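Local coordinates for protein nitric oxide dioxygenase (Rhodothermus marinus DSM 4252, PDB 6WK3) that binds heme as a member of the globin family, probably acts as a nitric oxide dioxygenase, and is engineered here as a carbene transferase, at residues P96-C101 against E124-L129; Q12-S17 against R66-P71. The protein carries 1 engineered substitution. One frame throughout, in Å; residues are numbered along the deposited sequence.

In the fold
Both contacts belong to an all-helical globin chain and come in series, contact 2 (12-17 with 66-71) closing before contact 1 (96-101 with 124-129) opens. Contact 1 joins the last two helices, 94-110 and 116-145, at the heme, with its centre about 6 Å from the centre of the chain. Contact 2 pairs the first helix, 8-16, with the loop between helices 50-66 and 75-88, about 14 Å from that centre. Their own centres lie about 16 Å apart, yet helix 116-145 bridges them: Ala-125 CB packs 3.9 Å from Val-14 CG2, and Phe-128 CE2 meets Pro-71 CB at 3.9 Å. The same helix thus lines the heme pocket and packs on helix 8-16 and the 66-71 loop.

Contact 1: residues P96-C101 against E124-L129; sequences PLVWEC and EAYDFL. With HEM (protoporphyrin IX containing Fe), chain E.
Over one face of the Tyr-126 ring sits the CB of Trp-99, 3.8 Å from the ring centroid and 27° off the normal, a CH-pi contact displaced toward the rim; Asp-127 OD1 lies at the ring's edge, in its plane. The pair joins the last two helices of the globin fold, 94-110 and 116-145, where they border the heme pocket. The Trp-99 indole meets the phenol obliquely: its five-membered ring and the Tyr-126 ring are tilted by 39°, with centroids 5.5 Å apart, while the methylene comes closer, CB lying 3.4 Å from Tyr-126 CE1. With its CG anti to the backbone N (chi1 178°), Tyr-126 reaches across to helix 94-110, where its OH is hydrogen-bonded to Tyr-95 O and lies 3.5 Å from Val-98 CB. The same ring touches the heme vinyl, CE2 standing 3.4 Å from HEM CAB. Replacing Tyr-126 by alanine would probably open a gap between Trp-99 and this vinyl and leave the Tyr-95 carbonyl without its phenol partner. Both helices also meet heme methyls directly: Leu-129 CD2 is 3.7 Å from HEM CMB, and the CG2 branch of Val-98 comes within 3.5 Å of HEM CMC.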
ATOM      1  N   PRO A  96      10.038 -17.560   4.879  1.00 57.20           N
ATOM      2  CA  PRO A  96      11.296 -18.324   4.900  1.00 57.20           C
ATOM      3  C   PRO A  96      12.198 -18.025   3.714  1.00 59.68           C
ATOM      4  O   PRO A  96      13.426 -18.029   3.868  1.00 58.96           O
ATOM      5  CB  PRO A  96      10.820 -19.783   4.900  1.00 56.37           C
ATOM      6  CG  PRO A  96       9.474 -19.733   5.507  1.00 57.46           C
ATOM      7  CD  PRO A  96       8.868 -18.446   5.023  1.00 58.72           C
ATOM      8  N   LEU A  97      11.627 -17.744   2.539  1.00 56.31           N
ATOM      9  CA  LEU A  97      12.451 -17.477   1.362  1.00 57.19           C
ATOM     10  C   LEU A  97      13.225 -16.177   1.513  1.00 56.69           C
ATOM     11  O   LEU A  97      14.410 -16.110   1.162  1.00 58.65           O
ATOM     12  CB  LEU A  97      11.588 -17.424   0.101  1.00 56.45           C
ATOM     13  CG  LEU A  97      10.409 -18.387   0.012  1.00 59.66           C
ATOM     14  CD1 LEU A  97       9.630 -18.142  -1.273  1.00 56.80           C
ATOM     15  CD2 LEU A  97      10.898 -19.823   0.098  1.00 57.55           C
ATOM     16  N   VAL A  98      12.572 -15.130   2.021  1.00 54.38           N
ATOM     17  CA  VAL A  98      13.246 -13.846   2.160  1.00 53.88           C
ATOM     18  C   VAL A  98      14.291 -13.903   3.266  1.00 51.89           C
ATOM     19  O   VAL A  98      15.327 -13.233   3.182  1.00 53.67           O
ATOM     20  CB  VAL A  98      12.216 -12.725   2.388  1.00 56.29           C
ATOM     21  CG1 VAL A  98      12.893 -11.441   2.851  1.00 52.08           C
ATOM     22  CG2 VAL A  98      11.444 -12.480   1.110  1.00 50.18           C
ATOM     23  N   TRP A  99      14.071 -14.716   4.301  1.00 52.03           N
ATOM     24  CA  TRP A  99      15.122 -14.882   5.301  1.00 56.14           C
ATOM     25  C   TRP A  99      16.336 -15.570   4.696  1.00 53.96           C
ATOM     26  O   TRP A  99      17.479 -15.163   4.936  1.00 53.04           O
ATOM     27  CB  TRP A  99      14.638 -15.677   6.512  1.00 54.12           C
ATOM     28  CG  TRP A  99      15.826 -16.181   7.263  1.00 53.04           C
ATOM     29  CD1 TRP A  99      16.202 -17.483   7.438  1.00 52.26           C
ATOM     30  CD2 TRP A  99      16.841 -15.383   7.885  1.00 51.54           C
ATOM     31  NE1 TRP A  99      17.376 -17.542   8.148  1.00 55.14           N
ATOM     32  CE2 TRP A  99      17.790 -16.267   8.433  1.00 52.36           C
ATOM     33  CE3 TRP A  99      17.038 -14.005   8.034  1.00 52.71           C
ATOM     34  CZ2 TRP A  99      18.916 -15.819   9.117  1.00 52.94           C
ATOM     35  CZ3 TRP A  99      18.152 -13.565   8.721  1.00 52.26           C
ATOM     36  CH2 TRP A  99      19.078 -14.469   9.252  1.00 54.04           C
ATOM     37  N   GLU A 100      16.105 -16.637   3.926  1.00 55.06           N
ATOM     38  CA  GLU A 100      17.198 -17.331   3.253  1.00 58.15           C
ATOM     39  C   GLU A 100      18.053 -16.355   2.451  1.00 55.19           C
ATOM     40  O   GLU A 100      19.284 -16.337   2.573  1.00 54.98           O
ATOM     41  CB  GLU A 100      16.629 -18.428   2.347  1.00 58.14           C
ATOM     42  CG  GLU A 100      17.674 -19.194   1.560  1.00 72.66           C
ATOM     43  CD  GLU A 100      17.111 -19.807   0.289  1.00 76.05           C
ATOM     44  OE1 GLU A 100      17.727 -19.626  -0.785  1.00 75.63           O
ATOM     45  OE2 GLU A 100      16.052 -20.470   0.365  1.00 77.02           O
ATOM     46  N   CYS A 101      17.404 -15.508   1.648  1.00 55.57           N
ATOM     47  CA  CYS A 101      18.128 -14.532   0.839  1.00 53.85           C
ATOM     48  C   CYS A 101      18.751 -13.432   1.686  1.00 56.64           C
ATOM     49  O   CYS A 101      19.819 -12.914   1.334  1.00 55.96           O
ATOM     50  CB  CYS A 101      17.193 -13.933  -0.212  1.00 53.29           C
ATOM     51  SG  CYS A 101      16.413 -15.179  -1.279  1.00 62.96           S
ATOM     52  N   GLU A 124      16.725 -14.538  14.616  1.00 58.15           N
ATOM     53  CA  GLU A 124      15.713 -14.344  15.647  1.00 60.92           C
ATOM     54  C   GLU A 124      15.012 -13.001  15.485  1.00 56.32           C
ATOM     55  O   GLU A 124      13.785 -12.917  15.610  1.00 54.86           O
ATOM     56  CB  GLU A 124      16.343 -14.459  17.035  1.00 61.12           C
ATOM     57  N   ALA A 125      15.771 -11.939  15.209  1.00 56.42           N
ATOM     58  CA  ALA A 125      15.150 -10.640  14.974  1.00 56.07           C
ATOM     59  C   ALA A 125      14.264 -10.672  13.739  1.00 55.04           C
ATOM     60  O   ALA A 125      13.225 -10.008  13.701  1.00 57.03           O
ATOM     61  CB  ALA A 125      16.222  -9.560  14.838  1.00 53.55           C
ATOM     62  N   TYR A 126      14.652 -11.448  12.728  1.00 54.89           N
ATOM     63  CA  TYR A 126      13.807 -11.605  11.552  1.00 52.90           C
ATOM     64  C   TYR A 126      12.554 -12.400  11.888  1.00 52.74           C
ATOM     65  O   TYR A 126      11.447 -12.026  11.486  1.00 54.35           O
ATOM     66  CB  TYR A 126      14.587 -12.282  10.422  1.00 53.97           C
ATOM     67  CG  TYR A 126      13.748 -12.505   9.188  1.00 53.92           C
ATOM     68  CD1 TYR A 126      12.984 -13.659   9.037  1.00 53.99           C
ATOM     69  CD2 TYR A 126      13.698 -11.550   8.184  1.00 51.55           C
ATOM     70  CE1 TYR A 126      12.198 -13.850   7.927  1.00 54.58           C
ATOM     71  CE2 TYR A 126      12.923 -11.737   7.061  1.00 51.20           C
ATOM     72  CZ  TYR A 126      12.177 -12.888   6.936  1.00 51.94           C
ATOM     73  OH  TYR A 126      11.405 -13.079   5.816  1.00 54.55           O
ATOM     74  N   ASP A 127      12.713 -13.514  12.609  1.00 53.16           N
ATOM     75  CA  ASP A 127      11.573 -14.373  12.920  1.00 53.62           C
ATOM     76  C   ASP A 127      10.547 -13.644  13.771  1.00 53.16           C
ATOM     77  O   ASP A 127       9.340 -13.868  13.630  1.00 54.16           O
ATOM     78  CB  ASP A 127      12.041 -15.643  13.631  1.00 57.33           C
ATOM     79  CG  ASP A 127      12.844 -16.556  12.721  1.00 65.97           C
ATOM     80  OD1 ASP A 127      12.766 -16.392  11.482  1.00 64.48           O
ATOM     81  OD2 ASP A 127      13.555 -17.439  13.250  1.00 71.70           O
ATOM     82  N   PHE A 128      11.006 -12.778  14.672  1.00 55.49           N
ATOM     83  CA  PHE A 128      10.075 -11.963  15.441  1.00 53.60           C
ATOM     84  C   PHE A 128       9.277 -11.055  14.518  1.00 51.75           C
ATOM     85  O   PHE A 128       8.040 -11.052  14.542  1.00 52.08           O
ATOM     86  CB  PHE A 128      10.838 -11.145  16.485  1.00 50.61           C
ATOM     87  CG  PHE A 128       9.977 -10.154  17.235  1.00 55.49           C
ATOM     88  CD1 PHE A 128       9.271 -10.542  18.367  1.00 57.01           C
ATOM     89  CD2 PHE A 128       9.878  -8.836  16.808  1.00 48.31           C
ATOM     90  CE1 PHE A 128       8.479  -9.637  19.052  1.00 54.10           C
ATOM     91  CE2 PHE A 128       9.092  -7.924  17.492  1.00 52.72           C
ATOM     92  CZ  PHE A 128       8.392  -8.326  18.620  1.00 50.26           C
ATOM     93  N   LEU A 129       9.974 -10.282  13.686  1.00 52.78           N
ATOM     94  CA  LEU A 129       9.296  -9.348  12.796  1.00 52.29           C
ATOM     95  C   LEU A 129       8.430 -10.084  11.778  1.00 52.37           C
ATOM     96  O   LEU A 129       7.324  -9.636  11.457  1.00 53.77           O
ATOM     97  CB  LEU A 129      10.326  -8.464  12.098  1.00 53.70           C
ATOM     98  CG  LEU A 129       9.815  -7.210  11.396  1.00 51.39           C
ATOM     99  CD1 LEU A 129       8.802  -6.463  12.264  1.00 48.01           C
ATOM    100  CD2 LEU A 129      10.993  -6.325  11.049  1.00 47.57           C
TER
HETATM  101  CHA HEM E 201       7.302  -3.885   0.880  1.00 50.86           C
HETATM  102  CHB HEM E 201       9.935  -4.909   4.840  1.00 49.13           C
HETATM  103  CHC HEM E 201       8.953  -9.582   4.044  1.00 49.82           C
HETATM  104  CHD HEM E 201       7.779  -8.494  -0.545  1.00 52.46           C
HETATM  105  C1A HEM E 201       8.036  -3.742   2.042  1.00 52.32           C
HETATM  106  C2A HEM E 201       8.366  -2.500   2.705  1.00 49.88           C
HETATM  107  C3A HEM E 201       9.093  -2.779   3.789  1.00 52.03           C
HETATM  108  C4A HEM E 201       9.253  -4.213   3.866  1.00 51.88           C
HETATM  109  CMA HEM E 201       9.666  -1.754   4.788  1.00 46.11           C
HETATM  110  CAA HEM E 201       7.948  -1.093   2.239  1.00 49.39           C
HETATM  111  CBA HEM E 201       6.607  -0.759   2.883  1.00 50.84           C
HETATM  112  CGA HEM E 201       6.260   0.680   2.606  1.00 55.62           C
HETATM  113  O1A HEM E 201       5.510   0.942   1.635  1.00 56.03           O
HETATM  114  O2A HEM E 201       6.734   1.571   3.357  1.00 61.04           O
HETATM  115  C1B HEM E 201       9.861  -6.274   5.018  1.00 51.01           C
HETATM  116  C2B HEM E 201      10.354  -7.033   6.150  1.00 53.59           C
HETATM  117  C3B HEM E 201      10.091  -8.333   5.920  1.00 56.57           C
HETATM  118  C4B HEM E 201       9.410  -8.428   4.643  1.00 50.56           C
HETATM  119  CMB HEM E 201      11.070  -6.395   7.358  1.00 50.59           C
HETATM  120  CAB HEM E 201      10.380  -9.567   6.808  1.00 50.55           C
HETATM  121  CBB HEM E 201      10.590  -9.498   8.124  1.00 53.54           C
HETATM  122  C1C HEM E 201       8.579  -9.715   2.721  1.00 54.32           C
HETATM  123  C2C HEM E 201       8.276 -10.954   2.045  1.00 52.83           C
HETATM  124  C3C HEM E 201       7.967 -10.676   0.775  1.00 54.22           C
HETATM  125  C4C HEM E 201       8.035  -9.233   0.594  1.00 50.74           C
HETATM  126  CMC HEM E 201       8.325 -12.359   2.681  1.00 52.96           C
HETATM  127  CAC HEM E 201       7.585 -11.753  -0.263  1.00 54.18           C
HETATM  128  CBC HEM E 201       7.810 -11.561  -1.561  1.00 55.54           C
HETATM  129  C1D HEM E 201       7.415  -7.160  -0.554  1.00 49.92           C
HETATM  130  C2D HEM E 201       6.678  -6.432  -1.571  1.00 55.15           C
HETATM  131  C3D HEM E 201       6.559  -5.155  -1.165  1.00 51.11           C
HETATM  132  C4D HEM E 201       7.204  -5.031   0.119  1.00 48.43           C
HETATM  133  CMD HEM E 201       6.146  -7.043  -2.886  1.00 48.31           C
HETATM  134  CAD HEM E 201       5.871  -3.971  -1.881  1.00 47.09           C
HETATM  135  CBD HEM E 201       4.357  -4.114  -1.795  1.00 52.36           C
HETATM  136  CGD HEM E 201       3.679  -2.791  -2.057  1.00 56.94           C
HETATM  137  O1D HEM E 201       4.307  -1.723  -1.821  1.00 56.25           O
HETATM  138  O2D HEM E 201       2.495  -2.813  -2.487  1.00 56.80           O
HETATM  139  NA  HEM E 201       8.596  -4.765   2.781  1.00 51.51           N
HETATM  140  NB  HEM E 201       9.291  -7.158   4.127  1.00 53.95           N
HETATM  141  NC  HEM E 201       8.421  -8.693   1.804  1.00 53.81           N
HETATM  142  ND  HEM E 201       7.713  -6.266   0.451  1.00 52.44           N
HETATM  143 FE   HEM E 201       8.607  -6.722   2.237  1.00 62.87          FE

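Contact 2: residues Q12-S17 against R66-P71; sequences QLVRAS and RSIDNP
Val-14 and Ile-68 supply the apolar part of the contact, both buried and both directing CB toward the opposing segment. Their side chains cross at about a right angle, and the CG1 branch of Val-14 lies 3.9 Å from Ile-68 CG1 and equally close to Ile-68 CB. Ile-68 CG2 turns to the Arg-15 backbone, 4.3 Å from its N. The charged pair is solvent-exposed. Arg-15 NE faces Asp-69 OD2 at 3.3 Å in a salt bridge whose hydrogen bond is weak, bent to 123° at the hydrogen, with the guanidinium and carboxylate planes 46° apart. A bend at chi3 (-51°) in the Arg-15 chain turns NE to the acid. The other carboxylate oxygen, Asp-69 OD1, pairs with Arg-11, so two arginines of one helix share this acid. Within 12-17, Ser-17 OG donates to Val-14 O at 2.8 Å, and Ser-17 N reaches that oxygen from the same face of the carbonyl plane. Ser-17 OG also bonds Trp-122 NE1 of helix 116-145, and Leu-13 packs on Leu-118 and Ala-121. Helix 8-16, the loop after helix 50-66 and helix 116-145 each touch the other two, with Val-14 on Ala-125 and Pro-71 on Phe-128.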
ATOM      1  N   GLN A  12      21.545  -7.504  21.836  1.00 64.61           N
ATOM      2  CA  GLN A  12      22.877  -6.915  21.945  1.00 65.58           C
ATOM      3  C   GLN A  12      23.630  -7.005  20.624  1.00 62.60           C
ATOM      4  O   GLN A  12      24.300  -6.049  20.219  1.00 62.11           O
ATOM      5  CB  GLN A  12      23.666  -7.595  23.064  1.00 69.29           C
ATOM      6  N   LEU A  13      23.529  -8.142  19.936  1.00 60.44           N
ATOM      7  CA  LEU A  13      24.235  -8.302  18.670  1.00 60.64           C
ATOM      8  C   LEU A  13      23.565  -7.513  17.550  1.00 59.65           C
ATOM      9  O   LEU A  13      24.251  -6.945  16.693  1.00 59.11           O
ATOM     10  CB  LEU A  13      24.327  -9.784  18.305  1.00 61.55           C
ATOM     11  CG  LEU A  13      25.324 -10.610  19.120  1.00 65.05           C
ATOM     12  CD1 LEU A  13      24.979 -12.091  19.075  1.00 63.16           C
ATOM     13  CD2 LEU A  13      26.738 -10.373  18.630  1.00 62.19           C
ATOM     14  N   VAL A  14      22.230  -7.467  17.537  1.00 56.10           N
ATOM     15  CA  VAL A  14      21.535  -6.671  16.531  1.00 57.86           C
ATOM     16  C   VAL A  14      21.826  -5.191  16.736  1.00 58.84           C
ATOM     17  O   VAL A  14      22.042  -4.447  15.770  1.00 58.45           O
ATOM     18  CB  VAL A  14      20.023  -6.959  16.559  1.00 56.34           C
ATOM     19  CG1 VAL A  14      19.259  -5.858  15.836  1.00 56.63           C
ATOM     20  CG2 VAL A  14      19.726  -8.310  15.936  1.00 54.85           C
ATOM     21  N   ARG A  15      21.836  -4.740  17.992  1.00 59.86           N
ATOM     22  CA  ARG A  15      22.170  -3.351  18.287  1.00 61.26           C
ATOM     23  C   ARG A  15      23.577  -3.017  17.813  1.00 60.50           C
ATOM     24  O   ARG A  15      23.839  -1.902  17.349  1.00 63.59           O
ATOM     25  CB  ARG A  15      22.043  -3.096  19.790  1.00 62.48           C
ATOM     26  CG  ARG A  15      21.432  -1.760  20.189  1.00 69.49           C
ATOM     27  CD  ARG A  15      21.547  -1.533  21.709  1.00 68.72           C
ATOM     28  NE  ARG A  15      21.044  -2.670  22.484  1.00 74.66           N
ATOM     29  CZ  ARG A  15      21.775  -3.398  23.325  1.00 75.69           C
ATOM     30  NH1 ARG A  15      23.058  -3.117  23.517  1.00 75.10           N
ATOM     31  NH2 ARG A  15      21.220  -4.412  23.980  1.00 68.00           N
ATOM     32  N   ALA A  16      24.494  -3.979  17.915  1.00 60.50           N
ATOM     33  CA  ALA A  16      25.888  -3.723  17.585  1.00 59.73           C
ATOM     34  C   ALA A  16      26.125  -3.648  16.083  1.00 62.39           C
ATOM     35  O   ALA A  16      27.119  -3.048  15.660  1.00 62.08           O
ATOM     36  CB  ALA A  16      26.779  -4.797  18.211  1.00 56.10           C
ATOM     37  N   SER A  17      25.243  -4.228  15.267  1.00 62.37           N
ATOM     38  CA  SER A  17      25.411  -4.146  13.823  1.00 59.72           C
ATOM     39  C   SER A  17      24.909  -2.835  13.239  1.00 58.34           C
ATOM     40  O   SER A  17      25.067  -2.623  12.034  1.00 59.48           O
ATOM     41  CB  SER A  17      24.712  -5.320  13.126  1.00 57.79           C
ATOM     42  OG  SER A  17      23.416  -5.557  13.642  1.00 57.40           O
ATOM     43  N   ARG A  66      17.947  -0.100  15.212  1.00 53.99           N
ATOM     44  CA  ARG A  66      18.049   1.013  16.151  1.00 52.27           C
ATOM     45  C   ARG A  66      16.995   0.946  17.250  1.00 54.55           C
ATOM     46  O   ARG A  66      17.109   1.662  18.249  1.00 54.36           O
ATOM     47  CB  ARG A  66      17.901   2.344  15.414  1.00 52.17           C
ATOM     48  CG  ARG A  66      19.050   2.734  14.500  1.00 56.47           C
ATOM     49  CD  ARG A  66      19.087   4.244  14.362  1.00 59.07           C
ATOM     50  NE  ARG A  66      19.681   4.701  13.113  1.00 62.32           N
ATOM     51  CZ  ARG A  66      20.929   5.143  13.000  1.00 65.83           C
ATOM     52  NH1 ARG A  66      21.722   5.182  14.065  1.00 70.67           N
ATOM     53  NH2 ARG A  66      21.384   5.548  11.822  1.00 63.33           N
ATOM     54  N   SER A  67      15.961   0.129  17.077  1.00 52.66           N
ATOM     55  CA  SER A  67      14.842   0.088  18.005  1.00 51.19           C
ATOM     56  C   SER A  67      14.544  -1.343  18.424  1.00 52.56           C
ATOM     57  O   SER A  67      13.402  -1.682  18.730  1.00 52.70           O
ATOM     58  CB  SER A  67      13.608   0.743  17.384  1.00 57.20           C
ATOM     59  OG  SER A  67      12.437   0.452  18.129  1.00 62.92           O
ATOM     60  N   ILE A  68      15.571  -2.196  18.431  1.00 52.97           N
ATOM     61  CA  ILE A  68      15.373  -3.597  18.769  1.00 53.80           C
ATOM     62  C   ILE A  68      15.004  -3.778  20.241  1.00 54.48           C
ATOM     63  O   ILE A  68      14.405  -4.797  20.599  1.00 54.11           O
ATOM     64  CB  ILE A  68      16.630  -4.407  18.385  1.00 53.53           C
ATOM     65  CG1 ILE A  68      16.339  -5.909  18.382  1.00 55.33           C
ATOM     66  CG2 ILE A  68      17.786  -4.087  19.314  1.00 53.51           C
ATOM     67  CD1 ILE A  68      15.242  -6.319  17.432  1.00 54.65           C
ATOM     68  N   ASP A  69      15.325  -2.807  21.106  1.00 54.39           N
ATOM     69  CA  ASP A  69      14.905  -2.896  22.504  1.00 53.38           C
ATOM     70  C   ASP A  69      13.450  -2.487  22.703  1.00 52.37           C
ATOM     71  O   ASP A  69      12.811  -2.942  23.658  1.00 56.73           O
ATOM     72  CB  ASP A  69      15.801  -2.032  23.395  1.00 57.26           C
ATOM     73  CG  ASP A  69      17.236  -2.541  23.464  1.00 63.37           C
ATOM     74  OD1 ASP A  69      17.461  -3.767  23.336  1.00 60.61           O
ATOM     75  OD2 ASP A  69      18.145  -1.702  23.641  1.00 63.25           O
ATOM     76  N   ASN A  70      12.911  -1.631  21.835  1.00 55.23           N
ATOM     77  CA  ASN A  70      11.509  -1.220  21.896  1.00 54.56           C
ATOM     78  C   ASN A  70      10.898  -1.358  20.507  1.00 55.61           C
ATOM     79  O   ASN A  70      10.786  -0.377  19.760  1.00 52.46           O
ATOM     80  CB  ASN A  70      11.369   0.207  22.430  1.00 52.71           C
ATOM     81  CG  ASN A  70       9.918   0.651  22.543  1.00 56.18           C
ATOM     82  OD1 ASN A  70       8.993  -0.147  22.364  1.00 52.54           O
ATOM     83  ND2 ASN A  70       9.714   1.930  22.843  1.00 55.20           N
ATOM     84  N   PRO A  71      10.474  -2.568  20.134  1.00 54.39           N
ATOM     85  CA  PRO A  71       9.837  -2.737  18.820  1.00 51.37           C
ATOM     86  C   PRO A  71       8.512  -2.003  18.688  1.00 53.56           C
ATOM     87  O   PRO A  71       8.122  -1.664  17.566  1.00 53.61           O
ATOM     88  CB  PRO A  71       9.651  -4.258  18.713  1.00 51.01           C
ATOM     89  CG  PRO A  71      10.612  -4.836  19.703  1.00 53.89           C
ATOM     90  CD  PRO A  71      10.658  -3.853  20.827  1.00 51.45           C
TER